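Local coordinates for putative fimbrial associated sortase-like protein (PDB 6BWE), which probably acts as a class C sortase, a membrane-associated transpeptidase that joins pilin subunits through an acyl-thioester intermediate during pilus assembly, at residues 76-81 and 92-97; 32-37 and 65-70; 147-152 and 210-215; 88-93 and 103-108; 156-161 and 204-209. The protein carries 2 engineered substitutions. All blocks are in the same frame, centred on the assembly; numbering follows the deposited sequence. Where two conformers were deposited one is given.

Contact 1 (76-81 and 92-97); sequences PVIASI and IYHGTD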
# COMPACT_ATOMS: atom_id res chain seq x y z
N PRO A 76 9.94 -3.98 19.94
CA PRO A 76 9.84 -5.42 20.05
C PRO A 76 10.43 -6.16 18.87
O PRO A 76 10.37 -5.70 17.73
CB PRO A 76 8.34 -5.66 20.07
CG PRO A 76 7.80 -4.54 19.26
CD PRO A 76 8.62 -3.36 19.68
N VAL A 77 10.97 -7.34 19.16
CA VAL A 77 11.29 -8.29 18.10
C VAL A 77 9.96 -8.86 17.62
O VAL A 77 9.26 -9.55 18.38
CB VAL A 77 12.18 -9.43 18.62
CG1 VAL A 77 12.37 -10.48 17.52
CG2 VAL A 77 13.53 -8.89 19.08
N ILE A 78 9.59 -8.58 16.37
CA ILE A 78 8.29 -9.01 15.86
C ILE A 78 8.32 -10.46 15.34
O ILE A 78 7.31 -11.11 15.32
CB ILE A 78 7.67 -8.06 14.82
CG1 ILE A 78 8.53 -7.86 13.58
CG2 ILE A 78 7.43 -6.71 15.46
CD1 ILE A 78 7.80 -7.18 12.43
N ALA A 79 9.49 -10.91 14.91
CA ALA A 79 9.71 -12.26 14.43
C ALA A 79 11.20 -12.50 14.33
O ALA A 79 12.00 -11.58 14.45
CB ALA A 79 9.06 -12.47 13.06
N SER A 80 11.61 -13.75 14.18
CA SER A 80 13.00 -14.02 13.88
C SER A 80 13.06 -14.89 12.63
O SER A 80 12.08 -15.52 12.25
CB SER A 80 13.73 -14.69 15.06
OG SER A 80 13.10 -15.91 15.39
N ILE A 81 14.22 -14.87 12.00
CA ILE A 81 14.44 -15.58 10.77
C ILE A 81 15.66 -16.44 10.93
O ILE A 81 16.62 -16.03 11.55
CB ILE A 81 14.52 -14.61 9.58
CG1 ILE A 81 14.55 -15.36 8.25
CG2 ILE A 81 15.74 -13.72 9.64
CD1 ILE A 81 14.13 -14.51 7.07
N ILE A 92 13.80 -9.65 13.62
CA ILE A 92 13.12 -8.71 12.75
C ILE A 92 12.35 -7.71 13.65
O ILE A 92 11.67 -8.13 14.57
CB ILE A 92 12.17 -9.42 11.78
CG1 ILE A 92 12.93 -10.47 10.93
CG2 ILE A 92 11.51 -8.37 10.88
CD1 ILE A 92 12.02 -11.54 10.30
N TYR A 93 12.42 -6.43 13.31
CA TYR A 93 11.73 -5.35 13.99
C TYR A 93 10.78 -4.64 13.06
O TYR A 93 10.90 -4.77 11.84
CB TYR A 93 12.75 -4.34 14.50
CG TYR A 93 13.75 -4.93 15.47
CD1 TYR A 93 13.48 -4.96 16.81
CD2 TYR A 93 14.95 -5.47 15.02
CE1 TYR A 93 14.39 -5.49 17.72
CE2 TYR A 93 15.88 -6.00 15.93
CZ TYR A 93 15.59 -6.01 17.26
OH TYR A 93 16.47 -6.57 18.17
N HIS A 94 9.83 -3.90 13.63
CA HIS A 94 9.03 -2.99 12.82
C HIS A 94 9.92 -1.94 12.14
O HIS A 94 10.80 -1.38 12.76
CB HIS A 94 8.05 -2.18 13.64
CG HIS A 94 6.95 -2.95 14.28
ND1 HIS A 94 6.93 -3.20 15.63
CD2 HIS A 94 5.77 -3.40 13.80
CE1 HIS A 94 5.82 -3.82 15.94
NE2 HIS A 94 5.11 -3.98 14.84
N GLY A 95 9.63 -1.64 10.88
CA GLY A 95 10.22 -0.51 10.21
C GLY A 95 11.65 -0.70 9.77
O GLY A 95 12.27 -1.78 9.96
N THR A 96 12.20 0.39 9.24
CA THR A 96 13.54 0.38 8.63
C THR A 96 14.29 1.63 9.07
O THR A 96 15.04 2.19 8.28
CB THR A 96 13.46 0.28 7.07
OG1 THR A 96 12.59 1.30 6.57
CG2 THR A 96 12.93 -1.04 6.69
N ASP A 97 14.16 2.02 10.34
CA ASP A 97 15.00 3.08 10.89
C ASP A 97 16.49 2.70 10.81
O ASP A 97 16.89 1.53 10.89
CB ASP A 97 14.70 3.37 12.37
CG ASP A 97 13.31 3.95 12.60
OD1 ASP A 97 12.69 4.52 11.67
OD2 ASP A 97 12.84 3.83 13.75
O HOH W 1 9.85 -3.36 16.58

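Contact 2 (32-37 and 65-70); sequences EAARQY and LQQLNP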
# COMPACT_ATOMS: atom_id res chain seq x y z
N GLU A 32 -4.00 -13.54 14.70
CA GLU A 32 -5.23 -13.17 14.05
C GLU A 32 -5.27 -11.67 13.78
O GLU A 32 -5.64 -11.23 12.70
CB GLU A 32 -6.45 -13.61 14.87
CG GLU A 32 -6.90 -15.03 14.53
CD GLU A 32 -7.45 -15.13 13.11
OE1 GLU A 32 -8.56 -14.57 12.85
OE2 GLU A 32 -6.76 -15.72 12.22
N ALA A 33 -4.90 -10.89 14.79
CA ALA A 33 -4.86 -9.43 14.61
C ALA A 33 -3.92 -9.03 13.48
O ALA A 33 -4.20 -8.09 12.73
CB ALA A 33 -4.45 -8.73 15.89
N ALA A 34 -2.78 -9.71 13.37
CA ALA A 34 -1.83 -9.38 12.29
C ALA A 34 -2.32 -9.79 10.91
O ALA A 34 -2.04 -9.11 9.91
CB ALA A 34 -0.50 -10.02 12.55
N ARG A 35 -3.00 -10.91 10.83
CA ARG A 35 -3.68 -11.30 9.58
C ARG A 35 -4.75 -10.27 9.17
O ARG A 35 -4.86 -9.93 7.99
CB ARG A 35 -4.34 -12.66 9.69
CG ARG A 35 -3.38 -13.81 9.76
CD ARG A 35 -4.13 -15.13 9.94
NE ARG A 35 -3.17 -16.10 10.44
CZ ARG A 35 -3.19 -16.71 11.63
NH1 ARG A 35 -4.18 -16.52 12.51
NH2 ARG A 35 -2.20 -17.54 11.92
N GLN A 36 -5.53 -9.78 10.12
CA GLN A 36 -6.49 -8.70 9.86
C GLN A 36 -5.78 -7.41 9.35
O GLN A 36 -6.21 -6.78 8.35
CB GLN A 36 -7.30 -8.39 11.12
CG GLN A 36 -8.26 -7.21 10.93
CD GLN A 36 -9.17 -6.95 12.10
OE1 GLN A 36 -10.40 -7.07 12.00
NE2 GLN A 36 -8.59 -6.53 13.19
N TYR A 37 -4.69 -7.03 10.02
CA TYR A 37 -3.87 -5.90 9.59
C TYR A 37 -3.45 -6.10 8.12
O TYR A 37 -3.62 -5.20 7.28
CB TYR A 37 -2.64 -5.68 10.50
CG TYR A 37 -1.68 -4.67 9.93
CD1 TYR A 37 -1.82 -3.33 10.18
CD2 TYR A 37 -0.69 -5.08 9.03
CE1 TYR A 37 -0.98 -2.40 9.59
CE2 TYR A 37 0.15 -4.16 8.43
CZ TYR A 37 0.01 -2.83 8.70
OH TYR A 37 0.87 -1.94 8.09
N LEU A 65 2.53 -0.54 14.41
CA LEU A 65 3.42 -0.69 15.55
C LEU A 65 2.82 -1.47 16.70
O LEU A 65 3.56 -2.11 17.44
CB LEU A 65 3.88 0.69 16.02
CG LEU A 65 4.80 1.44 15.07
CD1 LEU A 65 5.13 2.79 15.69
CD2 LEU A 65 6.06 0.69 14.69
N GLN A 66 1.49 -1.45 16.84
CA GLN A 66 0.81 -2.29 17.82
C GLN A 66 0.79 -3.78 17.43
O GLN A 66 0.56 -4.65 18.28
CB GLN A 66 -0.63 -1.80 18.01
CG GLN A 66 -0.71 -0.39 18.53
CD GLN A 66 -2.17 0.02 18.67
OE1 GLN A 66 -2.93 -0.63 19.40
NE2 GLN A 66 -2.57 1.05 17.96
N GLN A 67 1.03 -4.10 16.14
CA GLN A 67 0.91 -5.50 15.71
C GLN A 67 2.17 -6.25 16.14
O GLN A 67 3.26 -5.68 16.18
CB GLN A 67 0.71 -5.63 14.23
CG GLN A 67 -0.52 -4.88 13.69
CD GLN A 67 -1.83 -5.33 14.31
OE1 GLN A 67 -1.99 -6.52 14.67
NE2 GLN A 67 -2.81 -4.41 14.38
N LEU A 68 1.99 -7.53 16.42
CA LEU A 68 3.03 -8.42 16.88
C LEU A 68 3.75 -7.87 18.11
O LEU A 68 4.95 -8.06 18.27
CB LEU A 68 4.01 -8.76 15.74
CG LEU A 68 3.37 -9.37 14.49
CD1 LEU A 68 4.41 -9.56 13.42
CD2 LEU A 68 2.70 -10.68 14.80
N ASN A 69 2.99 -7.23 19.00
CA ASN A 69 3.57 -6.53 20.16
C ASN A 69 2.57 -6.47 21.30
O ASN A 69 2.21 -5.38 21.78
CB ASN A 69 3.97 -5.15 19.69
CG ASN A 69 4.64 -4.30 20.74
OD1 ASN A 69 5.19 -4.79 21.73
ND2 ASN A 69 4.63 -2.97 20.48
N PRO A 70 2.12 -7.64 21.78
CA PRO A 70 1.14 -7.65 22.86
C PRO A 70 1.75 -7.15 24.18
O PRO A 70 1.04 -6.65 25.01
CB PRO A 70 0.80 -9.15 23.00
CG PRO A 70 2.03 -9.82 22.55
CD PRO A 70 2.45 -8.99 21.35

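Contact 3 (147-152 and 210-215); sequences PIYITV and PNDPNL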
# COMPACT_ATOMS: atom_id res chain seq x y z
N PRO A 147 16.06 -23.30 2.31
CA PRO A 147 14.95 -22.96 3.20
C PRO A 147 15.18 -21.70 4.05
O PRO A 147 16.32 -21.38 4.41
CB PRO A 147 14.87 -24.18 4.10
CG PRO A 147 16.29 -24.58 4.25
CD PRO A 147 16.89 -24.36 2.90
N ILE A 148 14.09 -21.03 4.34
CA ILE A 148 14.05 -19.86 5.23
C ILE A 148 12.95 -20.13 6.24
O ILE A 148 11.84 -20.50 5.83
CB ILE A 148 13.70 -18.59 4.44
CG1 ILE A 148 14.83 -18.27 3.44
CG2 ILE A 148 13.44 -17.41 5.36
CD1 ILE A 148 14.37 -17.34 2.33
N TYR A 149 13.24 -19.98 7.54
CA TYR A 149 12.25 -20.23 8.59
C TYR A 149 11.93 -18.93 9.34
O TYR A 149 12.85 -18.28 9.84
CB TYR A 149 12.77 -21.25 9.60
CG TYR A 149 13.17 -22.57 8.96
CD1 TYR A 149 12.27 -23.63 8.89
CD2 TYR A 149 14.41 -22.73 8.38
CE1 TYR A 149 12.64 -24.86 8.32
CE2 TYR A 149 14.78 -23.94 7.79
CZ TYR A 149 13.90 -24.99 7.75
OH TYR A 149 14.28 -26.18 7.14
N ILE A 150 10.65 -18.59 9.46
CA ILE A 150 10.24 -17.41 10.20
C ILE A 150 9.53 -17.90 11.44
O ILE A 150 8.60 -18.70 11.33
CB ILE A 150 9.32 -16.49 9.37
CG1 ILE A 150 10.13 -15.86 8.24
CG2 ILE A 150 8.76 -15.38 10.28
CD1 ILE A 150 9.32 -15.09 7.26
N THR A 151 9.97 -17.45 12.60
CA THR A 151 9.28 -17.75 13.83
C THR A 151 8.58 -16.50 14.32
O THR A 151 9.19 -15.46 14.46
CB THR A 151 10.24 -18.31 14.88
OG1 THR A 151 10.90 -19.47 14.34
CG2 THR A 151 9.50 -18.72 16.12
N VAL A 152 7.28 -16.63 14.58
CA VAL A 152 6.46 -15.47 14.96
C VAL A 152 5.37 -15.97 15.90
O VAL A 152 4.69 -16.96 15.61
CB VAL A 152 5.93 -14.71 13.71
CG1 VAL A 152 5.18 -15.63 12.75
CG2 VAL A 152 5.10 -13.52 14.09
N PRO A 210 7.48 -31.35 10.89
CA PRO A 210 7.66 -31.17 12.34
C PRO A 210 9.04 -31.63 12.90
O PRO A 210 9.51 -31.04 13.88
CB PRO A 210 6.54 -32.02 12.95
CG PRO A 210 5.48 -32.09 11.90
CD PRO A 210 6.22 -32.08 10.59
N ASN A 211 9.64 -32.65 12.27
CA ASN A 211 10.99 -33.16 12.61
C ASN A 211 12.17 -32.56 11.80
O ASN A 211 13.29 -33.07 11.87
CB ASN A 211 11.03 -34.70 12.48
CG ASN A 211 10.26 -35.41 13.57
OD1 ASN A 211 9.40 -34.83 14.25
ND2 ASN A 211 10.57 -36.69 13.76
N ASP A 212 11.92 -31.47 11.06
CA ASP A 212 12.95 -30.81 10.23
C ASP A 212 14.18 -30.51 11.12
O ASP A 212 14.05 -29.78 12.12
CB ASP A 212 12.36 -29.51 9.63
CG ASP A 212 13.29 -28.81 8.64
OD1 ASP A 212 12.76 -28.21 7.68
OD2 ASP A 212 14.54 -28.84 8.81
N PRO A 213 15.37 -31.07 10.76
CA PRO A 213 16.59 -30.83 11.56
C PRO A 213 16.77 -29.38 12.04
O PRO A 213 17.14 -29.16 13.19
CB PRO A 213 17.72 -31.20 10.59
CG PRO A 213 17.11 -32.19 9.65
CD PRO A 213 15.65 -31.85 9.54
N ASN A 214 16.45 -28.42 11.17
CA ASN A 214 16.70 -27.00 11.42
C ASN A 214 15.87 -26.35 12.52
O ASN A 214 16.21 -25.24 12.95
CB ASN A 214 16.53 -26.20 10.11
CG ASN A 214 17.53 -26.61 9.04
OD1 ASN A 214 18.73 -26.74 9.31
ND2 ASN A 214 17.05 -26.81 7.81
N LEU A 215 14.79 -26.99 12.97
CA LEU A 215 13.90 -26.38 13.98
C LEU A 215 14.49 -26.36 15.41
O LEU A 215 15.63 -26.78 15.68
CB LEU A 215 12.52 -27.07 13.97
CG LEU A 215 11.77 -27.01 12.63
CD1 LEU A 215 10.47 -27.79 12.69
CD2 LEU A 215 11.52 -25.56 12.22
OXT LEU A 215 13.84 -25.89 16.35

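Contact 4 (88-93 and 103-108); sequences AHLPIY and HGLGHL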
# COMPACT_ATOMS: atom_id res chain seq x y z
N ALA A 88 22.54 -17.82 9.33
CA ALA A 88 22.02 -16.54 9.75
C ALA A 88 20.83 -16.82 10.65
O ALA A 88 19.98 -17.63 10.29
CB ALA A 88 21.60 -15.72 8.55
N HIS A 89 20.82 -16.23 11.85
CA HIS A 89 19.68 -16.28 12.76
C HIS A 89 19.54 -14.90 13.37
O HIS A 89 20.38 -14.44 14.16
CB HIS A 89 19.79 -17.34 13.86
CG HIS A 89 18.60 -17.37 14.78
ND1 HIS A 89 17.31 -17.57 14.32
CD2 HIS A 89 18.50 -17.17 16.11
CE1 HIS A 89 16.48 -17.52 15.34
NE2 HIS A 89 17.17 -17.27 16.44
N LEU A 90 18.49 -14.19 12.95
CA LEU A 90 18.39 -12.76 13.17
C LEU A 90 16.99 -12.31 13.60
O LEU A 90 16.00 -12.90 13.16
CB LEU A 90 18.78 -12.00 11.90
CG LEU A 90 20.22 -12.13 11.40
CD1 LEU A 90 20.39 -11.56 10.02
CD2 LEU A 90 21.11 -11.39 12.34
N PRO A 91 16.92 -11.26 14.45
CA PRO A 91 15.66 -10.65 14.82
C PRO A 91 15.13 -9.73 13.71
O PRO A 91 15.92 -9.08 12.98
CB PRO A 91 16.01 -9.88 16.11
CG PRO A 91 17.44 -9.51 15.93
CD PRO A 91 18.06 -10.63 15.14
N ILE A 92 13.80 -9.65 13.62
CA ILE A 92 13.12 -8.71 12.75
C ILE A 92 12.35 -7.71 13.65
O ILE A 92 11.67 -8.13 14.57
CB ILE A 92 12.17 -9.42 11.78
CG1 ILE A 92 12.93 -10.47 10.93
CG2 ILE A 92 11.51 -8.37 10.88
CD1 ILE A 92 12.02 -11.54 10.30
N TYR A 93 12.42 -6.43 13.31
CA TYR A 93 11.73 -5.35 13.99
C TYR A 93 10.78 -4.64 13.06
O TYR A 93 10.90 -4.77 11.84
CB TYR A 93 12.75 -4.34 14.50
CG TYR A 93 13.75 -4.93 15.47
CD1 TYR A 93 13.48 -4.96 16.81
CD2 TYR A 93 14.95 -5.47 15.02
CE1 TYR A 93 14.39 -5.49 17.72
CE2 TYR A 93 15.88 -6.00 15.93
CZ TYR A 93 15.59 -6.01 17.26
OH TYR A 93 16.47 -6.57 18.17
N HIS A 103 21.32 -3.20 14.06
CA HIS A 103 21.21 -4.27 15.04
C HIS A 103 20.38 -5.48 14.65
O HIS A 103 20.34 -6.46 15.39
CB HIS A 103 20.69 -3.68 16.35
CG HIS A 103 21.55 -2.59 16.89
ND1 HIS A 103 22.77 -2.84 17.49
CD2 HIS A 103 21.40 -1.25 16.88
CE1 HIS A 103 23.31 -1.69 17.85
NE2 HIS A 103 22.49 -0.71 17.50
N GLY A 104 19.67 -5.43 13.52
CA GLY A 104 18.96 -6.59 13.06
C GLY A 104 18.30 -6.29 11.72
O GLY A 104 18.76 -5.42 10.97
N LEU A 105 17.19 -6.95 11.46
CA LEU A 105 16.47 -6.78 10.22
C LEU A 105 15.28 -5.88 10.42
O LEU A 105 14.70 -5.83 11.50
CB LEU A 105 16.04 -8.13 9.67
CG LEU A 105 17.22 -9.10 9.42
CD1 LEU A 105 16.69 -10.46 9.05
CD2 LEU A 105 18.21 -8.59 8.37
N GLY A 106 14.94 -5.15 9.37
CA GLY A 106 13.79 -4.30 9.36
C GLY A 106 12.67 -4.81 8.47
O GLY A 106 12.91 -5.25 7.33
N HIS A 107 11.45 -4.73 8.95
CA HIS A 107 10.29 -5.05 8.12
C HIS A 107 9.89 -3.79 7.36
O HIS A 107 9.77 -2.72 7.97
CB HIS A 107 9.14 -5.59 8.96
CG HIS A 107 7.87 -5.70 8.19
ND1 HIS A 107 6.90 -4.71 8.20
CD2 HIS A 107 7.45 -6.64 7.31
CE1 HIS A 107 5.92 -5.06 7.37
NE2 HIS A 107 6.25 -6.21 6.80
N LEU A 108 9.70 -3.90 6.04
CA LEU A 108 9.34 -2.76 5.22
C LEU A 108 7.85 -2.44 5.33
O LEU A 108 7.00 -3.17 4.82
CB LEU A 108 9.77 -2.99 3.78
CG LEU A 108 9.83 -1.83 2.80
CD1 LEU A 108 10.54 -0.60 3.35
CD2 LEU A 108 10.51 -2.31 1.53
O HOH W 2 19.16 -6.89 17.93

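Contact 5 (156-161 and 204-209); sequences TLKYEV and HRVDLD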
# COMPACT_ATOMS: atom_id res chain seq x y z
N THR A 156 6.26 -21.50 13.54
CA THR A 156 7.32 -21.42 12.58
C THR A 156 6.75 -21.65 11.17
O THR A 156 6.00 -22.59 10.93
CB THR A 156 8.45 -22.39 12.91
OG1 THR A 156 9.00 -22.00 14.17
CG2 THR A 156 9.58 -22.30 11.87
N LEU A 157 7.12 -20.75 10.26
CA LEU A 157 6.71 -20.80 8.86
C LEU A 157 7.95 -21.10 8.02
O LEU A 157 8.99 -20.50 8.25
CB LEU A 157 6.12 -19.46 8.42
CG LEU A 157 5.17 -18.70 9.35
CD1 LEU A 157 4.67 -17.41 8.70
CD2 LEU A 157 4.02 -19.59 9.70
N LYS A 158 7.81 -21.98 7.03
CA LYS A 158 8.91 -22.37 6.19
C LYS A 158 8.67 -21.83 4.79
O LYS A 158 7.57 -21.91 4.25
CB LYS A 158 9.11 -23.88 6.18
CG LYS A 158 10.34 -24.35 5.41
CD LYS A 158 10.47 -25.89 5.45
CE LYS A 158 11.69 -26.31 4.65
NZ LYS A 158 11.87 -27.80 4.60
N TYR A 159 9.71 -21.24 4.23
CA TYR A 159 9.70 -20.74 2.87
C TYR A 159 10.86 -21.38 2.13
O TYR A 159 11.85 -21.78 2.76
CB TYR A 159 9.84 -19.22 2.86
CG TYR A 159 8.58 -18.56 3.37
CD1 TYR A 159 7.62 -18.09 2.48
CD2 TYR A 159 8.33 -18.44 4.75
CE1 TYR A 159 6.43 -17.54 2.93
CE2 TYR A 159 7.13 -17.89 5.22
CZ TYR A 159 6.19 -17.44 4.30
OH TYR A 159 5.00 -16.91 4.70
N GLU A 160 10.75 -21.44 0.80
CA GLU A 160 11.81 -21.98 -0.03
C GLU A 160 12.15 -21.00 -1.15
O GLU A 160 11.27 -20.53 -1.85
CB GLU A 160 11.34 -23.35 -0.57
CG GLU A 160 12.07 -23.85 -1.77
CD GLU A 160 11.58 -25.22 -2.23
OE1 GLU A 160 11.14 -26.05 -1.38
OE2 GLU A 160 11.66 -25.47 -3.44
N VAL A 161 13.44 -20.73 -1.35
CA VAL A 161 13.89 -19.71 -2.29
C VAL A 161 13.59 -20.11 -3.72
O VAL A 161 13.86 -21.25 -4.10
CB VAL A 161 15.41 -19.42 -2.17
CG1 VAL A 161 15.88 -18.41 -3.23
CG2 VAL A 161 15.74 -18.90 -0.77
N HIS A 204 8.81 -18.87 -1.46
CA HIS A 204 7.39 -19.18 -1.36
C HIS A 204 7.17 -20.14 -0.21
O HIS A 204 8.04 -20.91 0.13
CB HIS A 204 6.82 -19.75 -2.70
CG HIS A 204 7.46 -21.03 -3.12
ND1 HIS A 204 8.61 -21.07 -3.90
CD2 HIS A 204 7.16 -22.32 -2.82
CE1 HIS A 204 8.97 -22.34 -4.07
NE2 HIS A 204 8.12 -23.11 -3.42
N ARG A 205 5.97 -20.10 0.36
CA ARG A 205 5.63 -20.92 1.50
C ARG A 205 5.61 -22.40 1.11
O ARG A 205 5.16 -22.76 0.04
CB ARG A 205 4.26 -20.52 2.01
CG ARG A 205 3.82 -21.19 3.30
CD ARG A 205 4.41 -20.52 4.54
NE ARG A 205 3.79 -21.11 5.71
CZ ARG A 205 2.59 -20.78 6.21
NH1 ARG A 205 1.86 -19.79 5.72
NH2 ARG A 205 2.15 -21.44 7.26
N VAL A 206 6.11 -23.25 2.00
CA VAL A 206 6.08 -24.70 1.78
C VAL A 206 5.68 -25.35 3.08
O VAL A 206 5.76 -24.72 4.15
CB VAL A 206 7.45 -25.26 1.30
CG1 VAL A 206 7.79 -24.72 -0.08
CG2 VAL A 206 8.58 -24.98 2.28
N ASP A 207 5.27 -26.61 3.01
CA ASP A 207 4.89 -27.35 4.21
C ASP A 207 6.12 -27.54 5.09
O ASP A 207 7.23 -27.69 4.59
CB ASP A 207 4.29 -28.73 3.87
CG ASP A 207 2.94 -28.65 3.18
OD1 ASP A 207 2.26 -27.60 3.26
OD2 ASP A 207 2.54 -29.67 2.58
N LEU A 208 5.91 -27.51 6.39
CA LEU A 208 6.99 -27.66 7.35
C LEU A 208 6.96 -29.07 7.93
O LEU A 208 5.97 -29.41 8.56
CB LEU A 208 6.80 -26.65 8.48
CG LEU A 208 7.75 -26.81 9.66
CD1 LEU A 208 9.22 -26.77 9.21
CD2 LEU A 208 7.45 -25.73 10.68
N ASP A 209 8.02 -29.86 7.76
CA ASP A 209 8.15 -31.13 8.51
C ASP A 209 8.36 -30.83 10.00
O ASP A 209 9.31 -30.10 10.35
CB ASP A 209 9.31 -31.99 7.99
CG ASP A 209 9.31 -33.42 8.58
OD1 ASP A 209 9.44 -33.60 9.82
OD2 ASP A 209 9.18 -34.37 7.79
O HOH W 3 4.04 -23.47 8.90
O HOH W 4 5.31 -23.41 6.50
O HOH W 5 9.65 -28.47 2.52

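Contact 1 (76-81 and 92-97)
Ile92 faces two residues of segment 76-81 at once, and its backbone bonds show it. Ile92 N donates to Ala79 O at 2.8 Å, while Ile92 O receives Ile78 N, also at 2.8 Å. Two residues opposite one define a classic beta bulge, and the psi of Ile78, -26°, marks where the extended chain kinks. The bulge lies in the antiparallel hairpin of strands 77-83 and 88-94, part of the sortase beta-barrel. The side chains fit around this kink. The CD1 methyl of Ile92 fills the hollow between Ala79 CB and Ile81 CB, lying 4.0 Å from the latter. From the bulge itself, Ile78 presents CG2 as a knob over one face of the His94 imidazole, with CG2 3.5 Å from the ring centroid. A chi1 of 59° sends the other branch between backbone N and carbonyl carbon, and its CG1 lies 3.3 Å from Ile92 O. Pro76 closes on the edge of the same imidazole, its CG 3.9 Å from His94 CE1. Between these two, Val77 CG2 rests against Tyr93 CE1 at 3.8 Å, meeting that ring obliquely. Where the backbones separate, one water donates to Pro76 O, accepts from His94 N and also bonds His94 ND1. The side chains meet almost wholly through apolar carbons, while polar pairing is left to the backbone and, past the bulge, to a water.

Contact 2 (32-37 and 65-70)
Gln67 NE2 donates to Asp63 OD2, four residues earlier in the chain, and this bond helps fix the amide that Gln67 lays against Ala33 and Tyr37 of helix 24-39. The bend of the Gln67 chain at chi2, -60°, brings CD and the amide alongside Tyr37 rather than out past it. Gln67 CD lies 3.9 Å from Tyr37 CB. The amide and phenol planes are 28° apart, and CG meets the ring obliquely. At the other end of the amide, Gln67 OE1 touches the Ala33 methyl, CB, at 3.5 Å. It also comes within 3.3 Å of Ala33 O; these are two acceptors, and Ala33 O is already used by Tyr37 N in a helical bond of 3.0 Å. Gln67 and Leu68 are the central residues of a type II beta turn from Gln66 to Asn69, by which the chain leaves helix 59-66. Leu68 takes the third position with a phi of 54°, the positive value such a turn needs there. Its CD2 methyl then packs on Ala34 CB at 4.0 Å, and the leucine side chain also touches Val30, one helical turn earlier. On the helix, Tyr37 packs against Pro60 of the second subunit.

Contact 3 (147-152 and 210-215)
The hydroxyl of Tyr149 is gripped by two side chains of the C-terminal segment. It donates to Asp212 OD1 at 2.6 Å and accepts from Asn214 ND2 at 2.9 Å. The second bond is nearly straight, 170° at the hydrogen, and the oxygen lies in the plane of the Asn214 amide. Asp212 OD1 sits at the ring edge in the ring plane, whereas the carboxylate plane is turned 79° against the ring, and OD1 is met on its syn side, out of the carboxylate plane. Asn214 crosses at about a right angle, its CB 3.7 Å from Tyr149 CE2. Leu215 adds an apolar touch, CD2 to Tyr149 CD1 at 3.9 Å.

A second shell sets these groups. Asp212 OD2 accepts Asn214 N at 3.1 Å, an Asx turn, inside a type I beta turn closed by Leu215 N to Asp212 O at 3.0 Å. The loop following strand 198-206 is thereby held against the outer side of strand 147-152. Leu215 ends the construct, not the natural protein. Asp212 OD1 also forms a salt bridge with Lys158, and this lysine, together with the phenol donor, would favour a charged carboxylate.

Contact 4 (88-93 and 103-108)
A beta-alpha-beta crossover brings Ile92 beside Leu105: strand 88-94 leads through helix 98-103 into strand 105-107, and the two strands run parallel in the sortase barrel, the axes of segments 88-93 and 105-107 being 32° apart. Three backbone bonds give the register. Leu105 N donates to Pro91 O, Tyr93 N to Leu105 O (3.0 Å), and His107 N to Tyr93 O (2.9 Å). Tyr93 therefore uses both its N-H and its carbonyl on the residues flanking Gly106. On the face of Ile92 and Leu105, Leu105 CB packs on Ile92 CG1 at 4.1 Å, and its CD1 touches Leu90 CB at 3.9 Å, the two leucines crossing at about a right angle. The side chain of Leu105 lies about 7 Å from that of His127, the predicted proton donor/acceptor. On the face of Tyr93, the ring stands out from the strand, leaning back toward Gly104, whose CA lies at its edge. Tyr93 OH bonds a water at 2.7 Å that donates to His103 O at 2.8 Å.

Contact 5 (156-161 and 204-209)
Strands 156-161 and 204-206 are antiparallel but strongly twisted, with their N-to-C directions 125° apart and a closest axis approach of 4.4 Å. Glu160 and His204 form a hydrogen-bonded pair, with Glu160 N to His204 O at 2.8 Å and His204 N to Glu160 O at 3.0 Å. One pair further on, Val206 N still donates to Lys158 O at 3.0 Å, but the return bond is replaced by a water that accepts from Lys158 N and donates to Val206 O. That water also accepts from Arg205 NE in the guanidinium plane. Tyr159 and Arg205 share one face of the sheet. A bend at chi2, 81°, carries Arg205 CD over the Tyr159 ring, 4.0 Å from its centroid, in a CH-pi contact. Leu157 CD2 then covers a guanidinium face, 3.6 Å from Arg205 NH2. Asp182 binds both polar ends, Tyr159 OH by a hydrogen bond and Arg205 NH1 by a salt bridge. On the other face, Val206 CG2 presses on the fully extended Lys158, 3.6 Å from its CG. There too, Glu160 and His204 run side by side, with His204 ND1 bonded to Asp162. Leu208 continues past the strand, its CD2 3.5 Å from Thr156 O. In the sheet, strand 155-167 lies between strand 198-206, its partner here, and strand 147-152.

In the fold
Contacts 1 and 4 share strand 88-94, with centres 5 Å apart, and lie nearest the middle of the chain; contact 1, buried, pairs that strand antiparallel with 77-83, and contact 4, partly buried, pairs it parallel with 105-107. Contacts 3 and 5 are surface contacts whose centres are 8 Å apart, and neighbouring strands 147-152 and 155-167 join them; Lys158 of contact 5 meets Asp212 of contact 3. Charged and hydrogen-bonded side chains matter more there, whereas isoleucine and leucine branches dominate the inner pair. Contact 2 is buried but outside the barrel strands, a helix-to-turn junction without cross-segment polar bonds. Leu68 and Gln67 link it to contact 1, and Leu68 also touches Val152 of contact 3.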